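PDB 5C86: kelch domain-containing protein from Colletotrichum graminicola M1.001, which probably oxidises alcohols as a copper-dependent oxidase of the AA5 family, the group that includes galactose oxidase and glyoxal oxidase. Local coordinates for residues 285-290 with 462-467. Residues are numbered along the deposited sequence; the frame is centred on the assembly and turned at random. Where two conformers were deposited one is given.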
ATOM      1  N   VAL A 285      -6.122  -4.266   2.347  1.00  9.59           N
ATOM      2  CA  VAL A 285      -6.577  -4.853   3.612  1.00  9.45           C
ATOM      3  C   VAL A 285      -7.539  -3.911   4.340  1.00 10.22           C
ATOM      4  O   VAL A 285      -7.297  -2.728   4.408  1.00 11.61           O
ATOM      5  CB  VAL A 285      -5.449  -5.363   4.539  1.00 10.83           C
ATOM      6  CG1 VAL A 285      -4.589  -4.286   5.085  1.00 12.21           C
ATOM      7  CG2 VAL A 285      -5.998  -6.195   5.727  1.00 12.23           C
ATOM      8  N   MET A 286      -8.623  -4.474   4.829  1.00 10.25           N
ATOM      9  CA  MET A 286      -9.681  -3.802   5.556  1.00 10.44           C
ATOM     10  C   MET A 286      -9.621  -4.051   7.066  1.00 10.95           C
ATOM     11  O   MET A 286      -8.951  -4.989   7.521  1.00 11.76           O
ATOM     12  CB  MET A 286     -10.979  -4.286   4.966  1.00 12.98           C
ATOM     13  CG  MET A 286     -11.278  -3.635   3.612  1.00 14.24           C
ATOM     14  SD  MET A 286     -12.620  -4.542   2.791  1.00 16.66           S
ATOM     15  CE  MET A 286     -11.762  -5.809   2.369  1.00 11.52           C
ATOM     16  N   PRO A 287     -10.339  -3.234   7.847  1.00 11.62           N
ATOM     17  CA  PRO A 287     -10.189  -3.376   9.302  1.00 13.97           C
ATOM     18  C   PRO A 287     -10.550  -4.718   9.863  1.00 14.59           C
ATOM     19  O   PRO A 287      -9.976  -5.051  10.934  1.00 14.53           O
ATOM     20  CB  PRO A 287     -11.134  -2.312   9.883  1.00 16.09           C
ATOM     21  CG  PRO A 287     -11.768  -1.681   8.742  1.00 14.40           C
ATOM     22  CD  PRO A 287     -10.976  -1.953   7.504  1.00 12.82           C
ATOM     23  N   ASP A 288     -11.449  -5.464   9.269  1.00 13.29           N
ATOM     24  CA  ASP A 288     -11.780  -6.788   9.733  1.00 14.22           C
ATOM     25  C   ASP A 288     -10.873  -7.862   9.294  1.00 13.28           C
ATOM     26  O   ASP A 288     -11.107  -9.031   9.616  1.00 16.16           O
ATOM     27  CB  ASP A 288     -13.176  -7.179   9.238  1.00 17.47           C
ATOM     28  CG  ASP A 288     -13.374  -7.110   7.746  1.00 19.32           C
ATOM     29  OD1 ASP A 288     -12.438  -6.797   7.009  1.00 17.62           O
ATOM     30  OD2 ASP A 288     -14.536  -7.405   7.298  1.00 24.42           O
ATOM     31  N   GLY A 289      -9.819  -7.539   8.550  1.00 13.82           N
ATOM     32  CA  GLY A 289      -8.841  -8.545   8.116  1.00 12.07           C
ATOM     33  C   GLY A 289      -9.098  -9.158   6.792  1.00 13.21           C
ATOM     34  O   GLY A 289      -8.252  -9.848   6.273  1.00 15.08           O
ATOM     35  N   LYS A 290     -10.200  -8.750   6.167  1.00 11.33           N
ATOM     36  CA  LYS A 290     -10.423  -9.201   4.810  1.00 12.79           C
ATOM     37  C   LYS A 290      -9.621  -8.368   3.827  1.00 11.51           C
ATOM     38  O   LYS A 290      -9.085  -7.292   4.178  1.00 11.69           O
ATOM     39  CB  LYS A 290     -11.921  -9.233   4.424  1.00 13.37           C
ATOM     40  CG  LYS A 290     -12.720 -10.233   5.275  1.00 15.41           C
ATOM     41  CD  LYS A 290     -14.199 -10.330   4.692  1.00 20.40           C
ATOM     42  CE  LYS A 290     -15.215 -10.978   5.629  1.00 26.94           C
ATOM     43  NZ  LYS A 290     -15.720  -9.908   6.554  1.00 31.99           N
ATOM     44  N   MET A 462      -4.535   4.069  11.333  1.00 10.64           N
ATOM     45  CA  MET A 462      -5.964   4.237  11.565  1.00 10.11           C
ATOM     46  C   MET A 462      -6.414   3.221  12.613  1.00 10.08           C
ATOM     47  O   MET A 462      -6.226   2.026  12.401  1.00 10.77           O
ATOM     48  CB  MET A 462      -6.691   3.999  10.311  1.00 11.22           C
ATOM     49  CG  MET A 462      -6.479   5.119   9.298  1.00 14.07           C
ATOM     50  SD  MET A 462      -7.241   4.773   7.672  1.00 18.48           S
ATOM     51  CE  MET A 462      -6.090   3.603   6.972  1.00 16.63           C
ATOM     52  N   LEU A 463      -7.032   3.683  13.709  0.54 10.80           N
ATOM     53  CA  LEU A 463      -7.608   2.794  14.716  0.54 10.71           C
ATOM     54  C   LEU A 463      -9.070   2.640  14.342  0.54 10.91           C
ATOM     55  O   LEU A 463      -9.779   3.620  14.177  0.54 10.47           O
ATOM     56  CB  LEU A 463      -7.433   3.366  16.133  0.54 12.04           C
ATOM     57  CG  LEU A 463      -7.238   2.363  17.246  0.54 13.00           C
ATOM     58  CD1 LEU A 463      -6.524   2.938  18.493  0.54 15.12           C
ATOM     59  CD2 LEU A 463      -8.652   1.797  17.545  0.54 14.15           C
ATOM     60  N   PHE A 464      -9.472   1.406  14.094  1.00  9.83           N
ATOM     61  CA  PHE A 464     -10.856   0.988  13.906  1.00 10.17           C
ATOM     62  C   PHE A 464     -11.399   0.174  15.044  1.00 11.63           C
ATOM     63  O   PHE A 464     -10.705  -0.693  15.593  1.00 11.82           O
ATOM     64  CB  PHE A 464     -10.955   0.170  12.640  1.00 10.85           C
ATOM     65  CG  PHE A 464     -10.698   0.931  11.338  1.00 11.53           C
ATOM     66  CD1 PHE A 464     -11.759   1.621  10.748  1.00 11.98           C
ATOM     67  CD2 PHE A 464      -9.471   0.955  10.681  1.00 10.71           C
ATOM     68  CE1 PHE A 464     -11.608   2.319   9.566  1.00 12.99           C
ATOM     69  CE2 PHE A 464      -9.300   1.604   9.469  1.00 12.38           C
ATOM     70  CZ  PHE A 464     -10.410   2.260   8.911  1.00 12.34           C
ATOM     71  N   ALA A 465     -12.680   0.431  15.343  1.00  9.68           N
ATOM     72  CA  ALA A 465     -13.410  -0.341  16.310  1.00 10.44           C
ATOM     73  C   ALA A 465     -14.597  -0.913  15.547  1.00 11.41           C
ATOM     74  O   ALA A 465     -15.266  -0.168  14.793  1.00 13.58           O
ATOM     75  CB  ALA A 465     -13.887   0.510  17.431  1.00 11.81           C
ATOM     76  N   MET A 466     -14.873  -2.185  15.766  0.55 10.42           N
ATOM     77  CA  MET A 466     -15.933  -2.904  15.089  0.55 11.85           C
ATOM     78  C   MET A 466     -16.912  -3.407  16.152  0.55 12.07           C
ATOM     79  O   MET A 466     -16.546  -4.069  17.100  0.55 11.09           O
ATOM     80  CB  MET A 466     -15.378  -4.046  14.242  0.55 14.38           C
ATOM     81  CG  MET A 466     -14.625  -3.532  13.012  0.55 16.24           C
ATOM     82  SD  MET A 466     -13.196  -4.526  12.509  0.55 20.77           S
ATOM     83  CE  MET A 466     -12.124  -4.356  13.952  0.55 20.17           C
ATOM     84  N   ASN A 467     -18.207  -3.090  15.979  1.00 12.74           N
ATOM     85  CA  ASN A 467     -19.213  -3.611  16.866  1.00 12.93           C
ATOM     86  C   ASN A 467     -19.373  -5.117  16.704  1.00 13.09           C
ATOM     87  O   ASN A 467     -18.666  -5.795  15.927  1.00 12.81           O
ATOM     88  CB  ASN A 467     -20.544  -2.814  16.680  1.00 13.11           C
ATOM     89  CG  ASN A 467     -21.263  -3.126  15.415  1.00 14.91           C
ATOM     90  OD1 ASN A 467     -20.997  -4.097  14.720  1.00 14.00           O
ATOM     91  ND2 ASN A 467     -22.294  -2.275  15.109  1.00 15.90           N
TER
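P287 lies over one face of the F464 ring. Its CG sits above the middle of that ring, 3.8 Å from the centroid and 8° off the normal, a CH-pi contact. Its CB is set toward the root of the ring, 3.6 Å from F464 CG. F464 CG stands anti to its own carbonyl carbon (chi1 -67°), which brings the ring face under the proline.

M466, two residues along the same strand, lies against the P287 carbonyl and the start of D288. In the conformer given, its chain bends at chi2 and chi3, and SD makes a van der Waals approach to P287 O at 3.6 Å. The same sulfur lies 4.0 Å from P287 CB. P287 O accepts hydrogen bonds from R431 NE and from S414 OG, so this buried carbonyl is satisfied from strands 431-438 and 412-422.

P287 is the second residue of a type I turn from M286 to G289, closed by the backbone hydrogen bond from G289 N to M286 O. D288 OD1 accepts from K290 N at 3.1 Å, an Asx turn. D288 OD2 forms a salt bridge with K290 NZ at 2.9 Å. Both donors come from above the carboxylate plane.

The turn is a beta hairpin connection between strands 282-285 and 291-294 of a propeller blade. It packs on strand 459-466 of the C-terminal early set domain. It joins the beta-propeller to that domain, consistent with the galactose oxidase-like fold.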